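Local coordinates for protein WYL1 (Ruminococcus sp., PDB 6OAW) that probably acts as a modulatory accessory protein, with a WYL domain, in the type VI-D CRISPR-Cas immune system, at residues L141-T144 / L145-D148; V229-E232 / Y233-N237; K354-F357 / N358-K362; G383-A386 / Y387-V391. One frame throughout, in Å; residues are numbered along the deposited sequence.

Contact 1: residues L141-T144 / L145-D148; sequences LYDT and LSSD
Leu141 to Thr144 meet Leu145 to Ser147 in a local contact over the last turn of helix 139-145, where the chain passes into the loop before helix 151-156. Leu145 N donates to Leu141 O over 2.9 Å, with an N-H...O angle of 161°. Leu141 and Leu145 lie one turn apart and cross at a slant, Leu141 CG coming within 3.7 Å of Leu145 CD1. Because CG of Leu141 is anti to the backbone N (chi1 -177°), its branches lean along the helix toward Leu145. Both leucines press on Phe63 of helix 55-71; with an alanine in place of Leu141, Leu145 CD1 and Phe63 would probably lose an apolar neighbour and a gap would open between the two helices.

Past Leu145 the contact is a helix C-terminus closed by serines. Ser146 OG turns back to the carbonyls of the preceding turn, 2.9 Å from Tyr142 O and 3.2 Å from Asp143 O, with a single proton whose choice is not settled. Ser146 N makes a weak bond, also to Tyr142 O. Ser147 grips one acceptor twice: its N reaches Thr144 O at 3.1 Å from well above the carbonyl plane, while its OG comes to the same oxygen at 2.8 Å, tilted only 18° from that plane. Ser147 OG also accepts from Asp149 N, forming an ST turn. On the flank facing the N-terminal segment, Asp143 forms a salt bridge with Arg13 and Tyr142 OH bonds to Pro11 O.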
ATOM      1  N   LEU B 141       7.227  29.815  -3.565  1.00 68.27           N
ATOM      2  CA  LEU B 141       6.002  29.163  -3.032  1.00 64.98           C
ATOM      3  C   LEU B 141       5.013  30.248  -2.604  1.00 66.10           C
ATOM      4  O   LEU B 141       3.814  30.069  -2.839  1.00 64.94           O
ATOM      5  CB  LEU B 141       6.312  28.216  -1.870  1.00 62.59           C
ATOM      6  CG  LEU B 141       5.087  27.457  -1.341  1.00 60.30           C
ATOM      7  CD1 LEU B 141       4.412  26.636  -2.432  1.00 57.55           C
ATOM      8  CD2 LEU B 141       5.450  26.547  -0.185  1.00 59.45           C
ATOM      9  N   TYR B 142       5.473  31.350  -2.017  1.00 69.39           N
ATOM     10  CA  TYR B 142       4.560  32.437  -1.584  1.00 71.11           C
ATOM     11  C   TYR B 142       3.774  32.933  -2.795  1.00 71.29           C
ATOM     12  O   TYR B 142       2.544  33.075  -2.680  1.00 69.82           O
ATOM     13  CB  TYR B 142       5.276  33.608  -0.902  1.00 75.22           C
ATOM     14  CG  TYR B 142       4.281  34.571  -0.303  1.00 77.21           C
ATOM     15  CD1 TYR B 142       3.702  35.559  -1.084  1.00 79.63           C
ATOM     16  CD2 TYR B 142       3.819  34.411   0.993  1.00 76.71           C
ATOM     17  CE1 TYR B 142       2.741  36.411  -0.566  1.00 81.37           C
ATOM     18  CE2 TYR B 142       2.847  35.241   1.519  1.00 78.58           C
ATOM     19  CZ  TYR B 142       2.304  36.240   0.734  1.00 80.95           C
ATOM     20  OH  TYR B 142       1.342  37.052   1.247  1.00 82.51           O
ATOM     21  N   ASP B 143       4.474  33.180  -3.908  1.00 73.53           N
ATOM     22  CA  ASP B 143       3.889  33.758  -5.152  1.00 74.82           C
ATOM     23  C   ASP B 143       2.931  32.741  -5.789  1.00 71.53           C
ATOM     24  O   ASP B 143       1.918  33.191  -6.322  1.00 73.18           O
ATOM     25  CB  ASP B 143       4.983  34.284  -6.089  1.00 77.64           C
ATOM     26  CG  ASP B 143       5.667  35.529  -5.545  1.00 82.20           C
ATOM     27  OD1 ASP B 143       5.067  36.207  -4.680  1.00 82.98           O
ATOM     28  OD2 ASP B 143       6.797  35.807  -5.971  1.00 85.95           O
ATOM     29  N   THR B 144       3.190  31.438  -5.682  1.00 67.58           N
ATOM     30  CA  THR B 144       2.238  30.382  -6.142  1.00 64.55           C
ATOM     31  C   THR B 144       0.989  30.405  -5.252  1.00 63.40           C
ATOM     32  O   THR B 144      -0.118  30.421  -5.793  1.00 61.60           O
ATOM     33  CB  THR B 144       2.890  28.993  -6.178  1.00 61.70           C
ATOM     34  OG1 THR B 144       3.968  29.027  -7.111  1.00 61.56           O
ATOM     35  CG2 THR B 144       1.929  27.897  -6.578  1.00 59.10           C
ATOM     36  N   LEU B 145       1.157  30.437  -3.930  1.00 64.19           N
ATOM     37  CA  LEU B 145       0.016  30.352  -2.982  1.00 63.86           C
ATOM     38  C   LEU B 145      -0.790  31.655  -2.971  1.00 65.94           C
ATOM     39  O   LEU B 145      -1.891  31.649  -2.383  1.00 66.06           O
ATOM     40  CB  LEU B 145       0.561  30.036  -1.593  1.00 63.79           C
ATOM     41  CG  LEU B 145       1.167  28.649  -1.424  1.00 61.98           C
ATOM     42  CD1 LEU B 145       1.757  28.509  -0.038  1.00 63.63           C
ATOM     43  CD2 LEU B 145       0.134  27.571  -1.631  1.00 59.75           C
ATOM     44  N   SER B 146      -0.282  32.731  -3.578  1.00 67.69           N
ATOM     45  CA  SER B 146      -1.006  34.027  -3.685  1.00 71.84           C
ATOM     46  C   SER B 146      -1.481  34.260  -5.129  1.00 72.34           C
ATOM     47  O   SER B 146      -2.085  35.317  -5.376  1.00 77.03           O
ATOM     48  CB  SER B 146      -0.136  35.175  -3.197  1.00 73.26           C
ATOM     49  OG  SER B 146       1.064  35.230  -3.956  1.00 73.22           O
ATOM     50  N   SER B 147      -1.197  33.343  -6.060  1.00 71.42           N
ATOM     51  CA  SER B 147      -1.552  33.492  -7.497  1.00 71.36           C
ATOM     52  C   SER B 147      -3.019  33.126  -7.701  1.00 69.49           C
ATOM     53  O   SER B 147      -3.634  32.575  -6.771  1.00 67.99           O
ATOM     54  CB  SER B 147      -0.682  32.652  -8.390  1.00 70.32           C
ATOM     55  OG  SER B 147      -1.023  31.289  -8.254  1.00 67.34           O
ATOM     56  N   ASP B 148      -3.518  33.374  -8.909  1.00 69.98           N
ATOM     57  CA  ASP B 148      -4.907  33.043  -9.316  1.00 70.58           C
ATOM     58  C   ASP B 148      -4.945  31.615  -9.883  1.00 67.43           C
ATOM     59  O   ASP B 148      -5.994  31.216 -10.378  1.00 66.26           O
ATOM     60  CB  ASP B 148      -5.426  34.119 -10.283  1.00 73.50           C
ATOM     61  CG  ASP B 148      -5.535  35.498  -9.644  1.00 77.42           C
ATOM     62  OD1 ASP B 148      -6.033  35.564  -8.498  1.00 77.29           O
ATOM     63  OD2 ASP B 148      -5.093  36.496 -10.275  1.00 80.07           O
TER

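Contact 2: residues V229-E232 / Y233-N237; sequences VSDE and YKMYN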
ATOM      1  N   VAL B 229       9.793   2.881 -15.994  1.00 45.40           N
ATOM      2  CA  VAL B 229       8.839   1.853 -15.490  1.00 45.06           C
ATOM      3  C   VAL B 229       9.056   1.705 -13.997  1.00 43.52           C
ATOM      4  O   VAL B 229      10.139   2.046 -13.517  1.00 44.04           O
ATOM      5  CB  VAL B 229       9.010   0.492 -16.181  1.00 46.50           C
ATOM      6  CG1 VAL B 229       8.801   0.586 -17.683  1.00 49.27           C
ATOM      7  CG2 VAL B 229      10.361  -0.125 -15.833  1.00 45.98           C
ATOM      8  N   SER B 230       8.040   1.189 -13.325  1.00 42.99           N
ATOM      9  CA  SER B 230       8.094   0.664 -11.940  1.00 42.97           C
ATOM     10  C   SER B 230       8.333  -0.826 -12.021  1.00 40.39           C
ATOM     11  O   SER B 230       7.780  -1.421 -12.954  1.00 39.96           O
ATOM     12  CB  SER B 230       6.790   0.873 -11.231  1.00 45.02           C
ATOM     13  OG  SER B 230       6.662   2.212 -10.832  1.00 51.50           O
ATOM     14  N   ASP B 231       8.948  -1.414 -11.004  1.00 38.35           N
ATOM     15  CA  ASP B 231       8.806  -2.874 -10.765  1.00 39.49           C
ATOM     16  C   ASP B 231       7.345  -3.197 -10.437  1.00 39.27           C
ATOM     17  O   ASP B 231       6.614  -2.307 -10.013  1.00 37.22           O
ATOM     18  CB  ASP B 231       9.719  -3.385  -9.649  1.00 39.68           C
ATOM     19  CG  ASP B 231       9.541  -2.658  -8.330  1.00 41.14           C
ATOM     20  OD1 ASP B 231       8.523  -2.950  -7.604  1.00 42.31           O
ATOM     21  OD2 ASP B 231      10.401  -1.792  -8.036  1.00 41.24           O
ATOM     22  N   GLU B 232       6.993  -4.467 -10.501  1.00 41.90           N
ATOM     23  CA  GLU B 232       5.603  -4.934 -10.312  1.00 44.83           C
ATOM     24  C   GLU B 232       5.174  -4.737  -8.851  1.00 42.85           C
ATOM     25  O   GLU B 232       3.995  -4.873  -8.625  1.00 44.22           O
ATOM     26  CB  GLU B 232       5.471  -6.421 -10.646  1.00 49.23           C
ATOM     27  CG  GLU B 232       5.746  -6.770 -12.084  1.00 53.53           C
ATOM     28  CD  GLU B 232       5.455  -8.232 -12.386  1.00 58.06           C
ATOM     29  OE1 GLU B 232       5.919  -9.119 -11.598  1.00 58.14           O
ATOM     30  OE2 GLU B 232       4.693  -8.469 -13.355  1.00 64.06           O
ATOM     31  N   TYR B 233       6.094  -4.522  -7.898  1.00 40.09           N
ATOM     32  CA  TYR B 233       5.744  -4.394  -6.460  1.00 39.76           C
ATOM     33  C   TYR B 233       5.675  -2.917  -6.063  1.00 38.99           C
ATOM     34  O   TYR B 233       5.537  -2.626  -4.902  1.00 38.01           O
ATOM     35  CB  TYR B 233       6.669  -5.273  -5.616  1.00 39.99           C
ATOM     36  CG  TYR B 233       6.371  -6.727  -5.873  1.00 41.51           C
ATOM     37  CD1 TYR B 233       6.967  -7.389  -6.936  1.00 41.80           C
ATOM     38  CD2 TYR B 233       5.436  -7.420  -5.114  1.00 43.99           C
ATOM     39  CE1 TYR B 233       6.679  -8.714  -7.225  1.00 44.57           C
ATOM     40  CE2 TYR B 233       5.115  -8.742  -5.402  1.00 46.64           C
ATOM     41  CZ  TYR B 233       5.703  -9.365  -6.491  1.00 46.98           C
ATOM     42  OH  TYR B 233       5.422 -10.668  -6.759  1.00 52.52           O
ATOM     43  N   LYS B 234       5.759  -2.013  -7.027  1.00 39.46           N
ATOM     44  CA  LYS B 234       5.551  -0.565  -6.807  1.00 41.63           C
ATOM     45  C   LYS B 234       6.599  -0.035  -5.835  1.00 41.23           C
ATOM     46  O   LYS B 234       6.237   0.877  -5.089  1.00 41.34           O
ATOM     47  CB  LYS B 234       4.127  -0.306  -6.287  1.00 42.87           C
ATOM     48  CG  LYS B 234       3.031  -0.657  -7.270  1.00 44.61           C
ATOM     49  CD  LYS B 234       1.644  -0.479  -6.681  1.00 47.49           C
ATOM     50  CE  LYS B 234       0.548  -0.712  -7.707  1.00 50.50           C
ATOM     51  NZ  LYS B 234      -0.758  -0.145  -7.268  1.00 52.99           N
HETATM   52  N   MSE B 235       7.834  -0.549  -5.882  1.00 43.65           N
HETATM   53  CA  MSE B 235       8.951  -0.124  -4.972  1.00 45.94           C
HETATM   54  C   MSE B 235       9.795   0.963  -5.649  1.00 43.70           C
HETATM   55  O   MSE B 235       9.890   2.052  -5.074  1.00 47.92           O
HETATM   56  CB  MSE B 235       9.805  -1.315  -4.527  0.50 48.70           C
HETATM   57  CG  MSE B 235       9.058  -2.381  -3.731  0.50 52.75           C
HETATM   58 SE   MSE B 235       8.418  -1.801  -1.951  0.50 61.92          SE
HETATM   59  CE  MSE B 235       6.467  -1.501  -1.999  0.50 60.34           C
ATOM     60  N   TYR B 236      10.377   0.714  -6.822  1.00 40.92           N
ATOM     61  CA  TYR B 236      11.348   1.644  -7.453  1.00 39.34           C
ATOM     62  C   TYR B 236      10.967   1.948  -8.892  1.00 38.32           C
ATOM     63  O   TYR B 236      10.314   1.112  -9.529  1.00 39.36           O
ATOM     64  CB  TYR B 236      12.763   1.059  -7.357  1.00 41.44           C
ATOM     65  CG  TYR B 236      13.204   0.856  -5.930  1.00 42.14           C
ATOM     66  CD1 TYR B 236      13.418   1.945  -5.093  1.00 43.49           C
ATOM     67  CD2 TYR B 236      13.292  -0.420  -5.381  1.00 43.48           C
ATOM     68  CE1 TYR B 236      13.763   1.779  -3.756  1.00 44.30           C
ATOM     69  CE2 TYR B 236      13.632  -0.604  -4.046  1.00 44.80           C
ATOM     70  CZ  TYR B 236      13.890   0.495  -3.238  1.00 45.97           C
ATOM     71  OH  TYR B 236      14.228   0.318  -1.925  1.00 46.97           O
ATOM     72  N   ASN B 237      11.353   3.137  -9.364  1.00 37.08           N
ATOM     73  CA  ASN B 237      11.262   3.551 -10.778  1.00 37.15           C
ATOM     74  C   ASN B 237      12.625   3.367 -11.451  1.00 38.55           C
ATOM     75  O   ASN B 237      13.654   3.726 -10.860  1.00 38.68           O
ATOM     76  CB  ASN B 237      10.764   4.984 -10.921  1.00 37.41           C
ATOM     77  CG  ASN B 237       9.414   5.168 -10.269  1.00 36.69           C
ATOM     78  OD1 ASN B 237       8.388   4.797 -10.843  1.00 37.29           O
ATOM     79  ND2 ASN B 237       9.425   5.679  -9.048  1.00 36.34           N
TER
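The carboxylate of Asp231 is the flat group that gathers the turn: each oxygen is met on its syn side by a backbone N-H, OD1 by Met235 N (a selenomethionine) and OD2 by Tyr236 N, the donors standing 24° and 25° out of its plane. Met235 N lies 3.0 Å from Asp231 OD1, and Tyr236 N 2.8 Å from Asp231 OD2. Asp231 OD1 also accepts a weak bond from Tyr233 N at 2.9 Å, the closure of an Asx turn. CG of Asp231 sits between its own N and carbonyl carbon (chi1 56°), which swings the carboxylate inward over the loop. Were this an alanine, the amides of Met235 and Tyr236 would probably be left without their acceptors and the loop set free to shift.

The backbone adds a type I beta turn, with Lys234 N 3.1 Å from Asp231 O, and a beta hairpin pairing: Asp231 N donates to Tyr236 O at 3.2 Å beside the antiparallel non-hydrogen-bonded pair Ser230 and Asn237. In that pair Ser230 OG donates to Asn237 OD1 over 3.1 Å.

The hairpin joins strands 219-230 and 237-243; Asn237 ND2 bonds to Glu181 of helix 177-184, and Tyr233 packs on Pro30 of the second subunit.

Contact 3: residues K354-F357 / N358-K362; sequences KYYF and NKFGK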
ATOM      1  N   LYS B 354      19.445 -16.446  -5.485  1.00 35.78           N
ATOM      2  CA  LYS B 354      19.963 -16.308  -4.100  1.00 35.78           C
ATOM      3  C   LYS B 354      18.954 -15.519  -3.239  1.00 35.28           C
ATOM      4  O   LYS B 354      18.584 -15.977  -2.129  1.00 31.60           O
ATOM      5  CB  LYS B 354      21.274 -15.528  -4.198  1.00 37.82           C
ATOM      6  CG  LYS B 354      22.447 -15.982  -3.381  1.00 40.47           C
ATOM      7  CD  LYS B 354      23.206 -14.826  -2.784  1.00 43.44           C
ATOM      8  CE  LYS B 354      23.864 -13.917  -3.792  1.00 46.04           C
ATOM      9  NZ  LYS B 354      24.052 -12.563  -3.222  1.00 47.69           N
ATOM     10  N   TYR B 355      18.491 -14.361  -3.723  1.00 36.78           N
ATOM     11  CA  TYR B 355      17.512 -13.520  -2.981  1.00 37.82           C
ATOM     12  C   TYR B 355      16.187 -14.280  -2.836  1.00 36.88           C
ATOM     13  O   TYR B 355      15.455 -14.011  -1.889  1.00 39.25           O
ATOM     14  CB  TYR B 355      17.249 -12.145  -3.611  1.00 39.70           C
ATOM     15  CG  TYR B 355      18.399 -11.172  -3.605  1.00 41.68           C
ATOM     16  CD1 TYR B 355      19.479 -11.328  -2.753  1.00 43.87           C
ATOM     17  CD2 TYR B 355      18.379 -10.057  -4.420  1.00 46.17           C
ATOM     18  CE1 TYR B 355      20.510 -10.401  -2.721  1.00 45.66           C
ATOM     19  CE2 TYR B 355      19.406  -9.133  -4.416  1.00 48.37           C
ATOM     20  CZ  TYR B 355      20.474  -9.307  -3.561  1.00 47.72           C
ATOM     21  OH  TYR B 355      21.475  -8.379  -3.531  1.00 52.33           O
ATOM     22  N   TYR B 356      15.901 -15.265  -3.686  1.00 35.39           N
ATOM     23  CA  TYR B 356      14.634 -16.023  -3.556  1.00 35.82           C
ATOM     24  C   TYR B 356      14.769 -17.190  -2.575  1.00 36.06           C
ATOM     25  O   TYR B 356      13.864 -17.398  -1.740  1.00 35.96           O
ATOM     26  CB  TYR B 356      14.175 -16.570  -4.894  1.00 35.58           C
ATOM     27  CG  TYR B 356      12.802 -17.164  -4.833  1.00 36.95           C
ATOM     28  CD1 TYR B 356      11.682 -16.367  -4.694  1.00 37.69           C
ATOM     29  CD2 TYR B 356      12.619 -18.537  -4.840  1.00 37.29           C
ATOM     30  CE1 TYR B 356      10.416 -16.919  -4.643  1.00 39.03           C
ATOM     31  CE2 TYR B 356      11.358 -19.102  -4.751  1.00 37.92           C
ATOM     32  CZ  TYR B 356      10.250 -18.290  -4.673  1.00 38.86           C
ATOM     33  OH  TYR B 356       8.992 -18.835  -4.611  1.00 42.79           O
ATOM     34  N   PHE B 357      15.849 -17.967  -2.703  1.00 34.43           N
ATOM     35  CA  PHE B 357      15.993 -19.236  -1.960  1.00 32.85           C
ATOM     36  C   PHE B 357      16.741 -19.028  -0.633  1.00 31.91           C
ATOM     37  O   PHE B 357      16.818 -19.995   0.127  1.00 30.48           O
ATOM     38  CB  PHE B 357      16.602 -20.296  -2.858  1.00 32.77           C
ATOM     39  CG  PHE B 357      15.672 -20.776  -3.932  1.00 34.16           C
ATOM     40  CD1 PHE B 357      14.530 -21.478  -3.600  1.00 35.63           C
ATOM     41  CD2 PHE B 357      15.958 -20.554  -5.273  1.00 35.02           C
ATOM     42  CE1 PHE B 357      13.698 -21.947  -4.605  1.00 38.06           C
ATOM     43  CE2 PHE B 357      15.104 -20.995  -6.266  1.00 35.95           C
ATOM     44  CZ  PHE B 357      13.985 -21.705  -5.932  1.00 36.95           C
ATOM     45  N   ASN B 358      17.230 -17.824  -0.334  1.00 32.74           N
ATOM     46  CA  ASN B 358      17.920 -17.580   0.958  1.00 33.33           C
ATOM     47  C   ASN B 358      16.989 -17.874   2.148  1.00 35.45           C
ATOM     48  O   ASN B 358      17.532 -18.191   3.213  1.00 37.11           O
ATOM     49  CB  ASN B 358      18.538 -16.185   1.053  1.00 35.34           C
ATOM     50  CG  ASN B 358      17.553 -15.044   0.926  1.00 35.60           C
ATOM     51  OD1 ASN B 358      16.343 -15.272   0.931  1.00 36.32           O
ATOM     52  ND2 ASN B 358      18.083 -13.830   0.849  1.00 32.14           N
ATOM     53  N   LYS B 359      15.656 -17.807   1.991  1.00 34.06           N
ATOM     54  CA  LYS B 359      14.701 -18.118   3.084  1.00 33.86           C
ATOM     55  C   LYS B 359      14.209 -19.567   3.038  1.00 33.72           C
ATOM     56  O   LYS B 359      13.383 -19.918   3.840  1.00 35.98           O
ATOM     57  CB  LYS B 359      13.512 -17.167   3.052  1.00 36.55           C
ATOM     58  CG  LYS B 359      12.747 -17.144   1.731  1.00 37.65           C
ATOM     59  CD  LYS B 359      11.550 -16.290   1.743  1.00 39.37           C
ATOM     60  CE  LYS B 359      10.997 -16.116   0.356  1.00 39.84           C
ATOM     61  NZ  LYS B 359      12.020 -15.535  -0.537  1.00 37.90           N
ATOM     62  N   PHE B 360      14.710 -20.432   2.171  1.00 33.06           N
ATOM     63  CA  PHE B 360      14.124 -21.789   1.995  1.00 33.51           C
ATOM     64  C   PHE B 360      14.831 -22.835   2.852  1.00 34.01           C
ATOM     65  O   PHE B 360      14.266 -23.893   2.999  1.00 33.72           O
ATOM     66  CB  PHE B 360      14.196 -22.201   0.531  1.00 34.31           C
ATOM     67  CG  PHE B 360      13.013 -21.800  -0.300  1.00 35.70           C
ATOM     68  CD1 PHE B 360      12.721 -20.464  -0.535  1.00 35.46           C
ATOM     69  CD2 PHE B 360      12.218 -22.766  -0.895  1.00 37.13           C
ATOM     70  CE1 PHE B 360      11.645 -20.113  -1.339  1.00 36.91           C
ATOM     71  CE2 PHE B 360      11.128 -22.406  -1.660  1.00 38.14           C
ATOM     72  CZ  PHE B 360      10.845 -21.081  -1.887  1.00 38.13           C
ATOM     73  N   GLY B 361      16.051 -22.571   3.331  1.00 33.65           N
ATOM     74  CA  GLY B 361      16.870 -23.564   4.034  1.00 35.02           C
ATOM     75  C   GLY B 361      16.925 -24.874   3.272  1.00 35.18           C
ATOM     76  O   GLY B 361      17.233 -24.833   2.092  1.00 33.99           O
ATOM     77  N   LYS B 362      16.603 -25.983   3.939  1.00 36.56           N
ATOM     78  CA  LYS B 362      16.716 -27.338   3.371  1.00 39.20           C
ATOM     79  C   LYS B 362      15.716 -27.567   2.230  1.00 40.61           C
ATOM     80  O   LYS B 362      15.902 -28.562   1.523  1.00 44.87           O
ATOM     81  CB  LYS B 362      16.517 -28.372   4.472  1.00 42.63           C
ATOM     82  CG  LYS B 362      15.075 -28.568   4.922  1.00 45.49           C
ATOM     83  CD  LYS B 362      14.901 -29.841   5.727  1.00 49.06           C
ATOM     84  CE  LYS B 362      13.438 -30.120   6.037  1.00 51.96           C
TER
HETATM   85  O   HOH W   1      13.866 -13.973   0.773  1.00 31.22           O
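Tyr356 and Phe357 send their rings to Phe360 by different first torsions: CG of Tyr356 is anti to the backbone N (chi1 -172°), whereas CG of Phe357 is anti to the carbonyl carbon. The result is an aromatic cluster at the C-terminal end of helix 350-357, closed by a type I beta turn in which Phe360 N donates to Phe357 O at 3.0 Å.

Phe357 turns its edge to the face of Phe360, a T-shaped pair with planes 70° apart; CD1 of Phe357 stands 3.5 Å above the centre of the Phe360 ring. One face of Phe357 is in turn covered by Tyr356 CD2. Between Tyr356 and Phe360 the planes make 40°, an oblique pairing in which Tyr356 CE2 and Phe360 CZ approach to 3.5 Å. Outside the turn, Phe357 has a second edge-to-face partner in Phe346, and Tyr356 OH bonds to Ile325 O. Lys359 packs on Asn358 of the second subunit.

Lys359 folds back over the helix end, its chain extended and then bent at the last torsion. Lys359 NZ makes an off-centre cation-pi contact, 4.8 Å from the centroid of the Tyr356 ring. Lys359 NZ also donates to Tyr356 O at 2.9 Å and to a water at 2.8 Å.

Contact 4: residues G383-A386 / Y387-V391; sequences GADA and YNREV. Unlike the reference sequence in segment 383-386: Asp385 (reference Glu).
Gly383 and Tyr387 mark the tight side of this helical turn, Asp385 and Arg389 the loose one. Regular alpha-helical bonds run through it: Tyr387 N to Gly383 O at 2.9 Å, Asn388 N to Ala384 O at 2.8 Å, Arg389 N to Asp385 O at 2.9 Å. The Tyr387 ring leans back along the helix, with CG anti to its own carbonyl carbon (chi1 -79°), and this brings CD2 within 3.2 Å of Gly383 O, which lies at the ring edge near its plane.

On the exposed side the Asp385 and Arg389 side chains meet through charge alone. OD2 of Asp385 hangs over one face of the Arg389 guanidinium, 3.5 Å from NH2 and offset toward the rim, with the two planes 78° apart. No N-H points at the oxygen, consistent with a salt bridge that fixes direction poorly. Asp385 stands where the reference sequence has glutamate; it also touches a crystal neighbour, which may influence its pose.

The buried flank faces the second subunit across the dimer interface. Tyr387 OH bonds to Ile366 N in strand 364-368 of that subunit, Asn388 OD1 accepts from Arg377 on its helix 370-389, and Ala386 packs on its Lys362.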
ATOM      1  N   GLY B 383      23.944 -18.375  11.113  1.00 35.15           N
ATOM      2  CA  GLY B 383      22.568 -18.151  11.595  1.00 34.07           C
ATOM      3  C   GLY B 383      22.182 -19.193  12.622  1.00 36.05           C
ATOM      4  O   GLY B 383      21.716 -18.801  13.733  1.00 37.27           O
ATOM      5  N   ALA B 384      22.461 -20.465  12.301  1.00 35.90           N
ATOM      6  CA  ALA B 384      22.191 -21.624  13.175  1.00 38.87           C
ATOM      7  C   ALA B 384      22.919 -21.415  14.509  1.00 41.40           C
ATOM      8  O   ALA B 384      22.331 -21.638  15.600  1.00 41.52           O
ATOM      9  CB  ALA B 384      22.639 -22.904  12.510  1.00 39.30           C
ATOM     10  N   ASP B 385      24.176 -20.997  14.425  1.00 41.28           N
ATOM     11  CA  ASP B 385      25.018 -20.830  15.632  1.00 43.97           C
ATOM     12  C   ASP B 385      24.400 -19.701  16.473  1.00 43.37           C
ATOM     13  O   ASP B 385      24.365 -19.834  17.697  1.00 45.68           O
ATOM     14  CB  ASP B 385      26.481 -20.673  15.206  1.00 46.38           C
ATOM     15  CG  ASP B 385      27.356 -20.153  16.313  1.00 50.97           C
ATOM     16  OD1 ASP B 385      27.813 -20.980  17.132  1.00 56.42           O
ATOM     17  OD2 ASP B 385      27.517 -18.919  16.381  1.00 56.47           O
ATOM     18  N   ALA B 386      23.880 -18.639  15.846  1.00 41.57           N
ATOM     19  CA  ALA B 386      23.243 -17.504  16.563  1.00 42.04           C
ATOM     20  C   ALA B 386      21.984 -18.000  17.291  1.00 42.11           C
ATOM     21  O   ALA B 386      21.840 -17.736  18.488  1.00 44.58           O
ATOM     22  CB  ALA B 386      22.968 -16.379  15.605  1.00 40.72           C
ATOM     23  N   TYR B 387      21.114 -18.748  16.613  1.00 41.51           N
ATOM     24  CA  TYR B 387      19.860 -19.248  17.228  1.00 43.77           C
ATOM     25  C   TYR B 387      20.184 -20.256  18.338  1.00 47.62           C
ATOM     26  O   TYR B 387      19.567 -20.140  19.439  1.00 49.83           O
ATOM     27  CB  TYR B 387      18.897 -19.777  16.175  1.00 41.14           C
ATOM     28  CG  TYR B 387      18.157 -18.671  15.475  1.00 40.51           C
ATOM     29  CD1 TYR B 387      17.030 -18.109  16.052  1.00 41.86           C
ATOM     30  CD2 TYR B 387      18.582 -18.182  14.248  1.00 37.88           C
ATOM     31  CE1 TYR B 387      16.357 -17.076  15.435  1.00 41.78           C
ATOM     32  CE2 TYR B 387      17.905 -17.161  13.609  1.00 37.05           C
ATOM     33  CZ  TYR B 387      16.811 -16.589  14.226  1.00 39.08           C
ATOM     34  OH  TYR B 387      16.131 -15.580  13.631  1.00 41.11           O
ATOM     35  N   ASN B 388      21.127 -21.180  18.097  1.00 49.10           N
ATOM     36  CA  ASN B 388      21.560 -22.184  19.113  1.00 52.71           C
ATOM     37  C   ASN B 388      22.141 -21.468  20.328  1.00 56.03           C
ATOM     38  O   ASN B 388      21.845 -21.909  21.426  1.00 60.54           O
ATOM     39  CB  ASN B 388      22.519 -23.233  18.540  1.00 52.98           C
ATOM     40  CG  ASN B 388      21.794 -24.290  17.719  1.00 54.62           C
ATOM     41  OD1 ASN B 388      20.656 -24.650  18.053  1.00 57.94           O
ATOM     42  ND2 ASN B 388      22.418 -24.798  16.656  1.00 50.58           N
ATOM     43  N   ARG B 389      22.913 -20.404  20.145  1.00 58.66           N
ATOM     44  CA  ARG B 389      23.552 -19.638  21.256  1.00 64.30           C
ATOM     45  C   ARG B 389      22.474 -19.213  22.265  1.00 66.35           C
ATOM     46  O   ARG B 389      22.761 -19.260  23.441  1.00 66.25           O
ATOM     47  CB  ARG B 389      24.304 -18.409  20.722  1.00 66.53           C
ATOM     48  CG  ARG B 389      25.820 -18.532  20.644  1.00 70.44           C
ATOM     49  CD  ARG B 389      26.481 -17.157  20.608  1.00 73.86           C
ATOM     50  NE  ARG B 389      26.054 -16.317  19.486  1.00 73.06           N
ATOM     51  CZ  ARG B 389      26.835 -15.890  18.486  1.00 77.10           C
ATOM     52  NH1 ARG B 389      26.325 -15.145  17.510  1.00 77.16           N
ATOM     53  NH2 ARG B 389      28.123 -16.205  18.453  1.00 81.09           N
ATOM     54  N   GLU B 390      21.274 -18.829  21.815  1.00 68.16           N
ATOM     55  CA  GLU B 390      20.176 -18.334  22.695  1.00 72.68           C
ATOM     56  C   GLU B 390      19.595 -19.469  23.557  1.00 78.48           C
ATOM     57  O   GLU B 390      18.914 -19.144  24.547  1.00 82.96           O
ATOM     58  CB  GLU B 390      19.051 -17.707  21.861  1.00 71.06           C
ATOM     59  CG  GLU B 390      19.440 -16.420  21.161  1.00 69.34           C
ATOM     60  CD  GLU B 390      20.049 -15.352  22.062  1.00 71.95           C
ATOM     61  OE1 GLU B 390      19.483 -15.030  23.142  1.00 72.36           O
ATOM     62  OE2 GLU B 390      21.080 -14.811  21.664  1.00 70.12           O
ATOM     63  N   VAL B 391      19.823 -20.740  23.209  1.00 81.86           N
ATOM     64  CA  VAL B 391      19.204 -21.911  23.903  1.00 88.70           C
ATOM     65  C   VAL B 391      20.132 -22.424  25.018  1.00 94.95           C
ATOM     66  O   VAL B 391      19.588 -22.812  26.069  1.00100.92           O
ATOM     67  CB  VAL B 391      18.865 -23.052  22.919  1.00 86.88           C
ATOM     68  CG1 VAL B 391      18.445 -24.330  23.636  1.00 90.61           C
ATOM     69  CG2 VAL B 391      17.794 -22.643  21.925  1.00 85.12           C
TER

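How the contacts relate
All four contacts are local and follow one another in series along the chain. Contact 1 ends helix 139-145 and lies about 34 Å, centre to centre, from contact 2, the hairpin of the antiparallel sheet close to the chain's centre in space. Contacts 3 and 4 lie across that centre from contact 1, their centres about 54 and 60 Å from it. They are near neighbours, with centres about 19 Å apart: helix 350-357 leads through the turn of contact 3 and strand 364-368 to helix 370-389, which carries contact 4. Contacts 2, 3 and 4 each touch the second subunit, so the dimer interface reaches from the central hairpin to the C-terminal helix, whereas contact 1 does not.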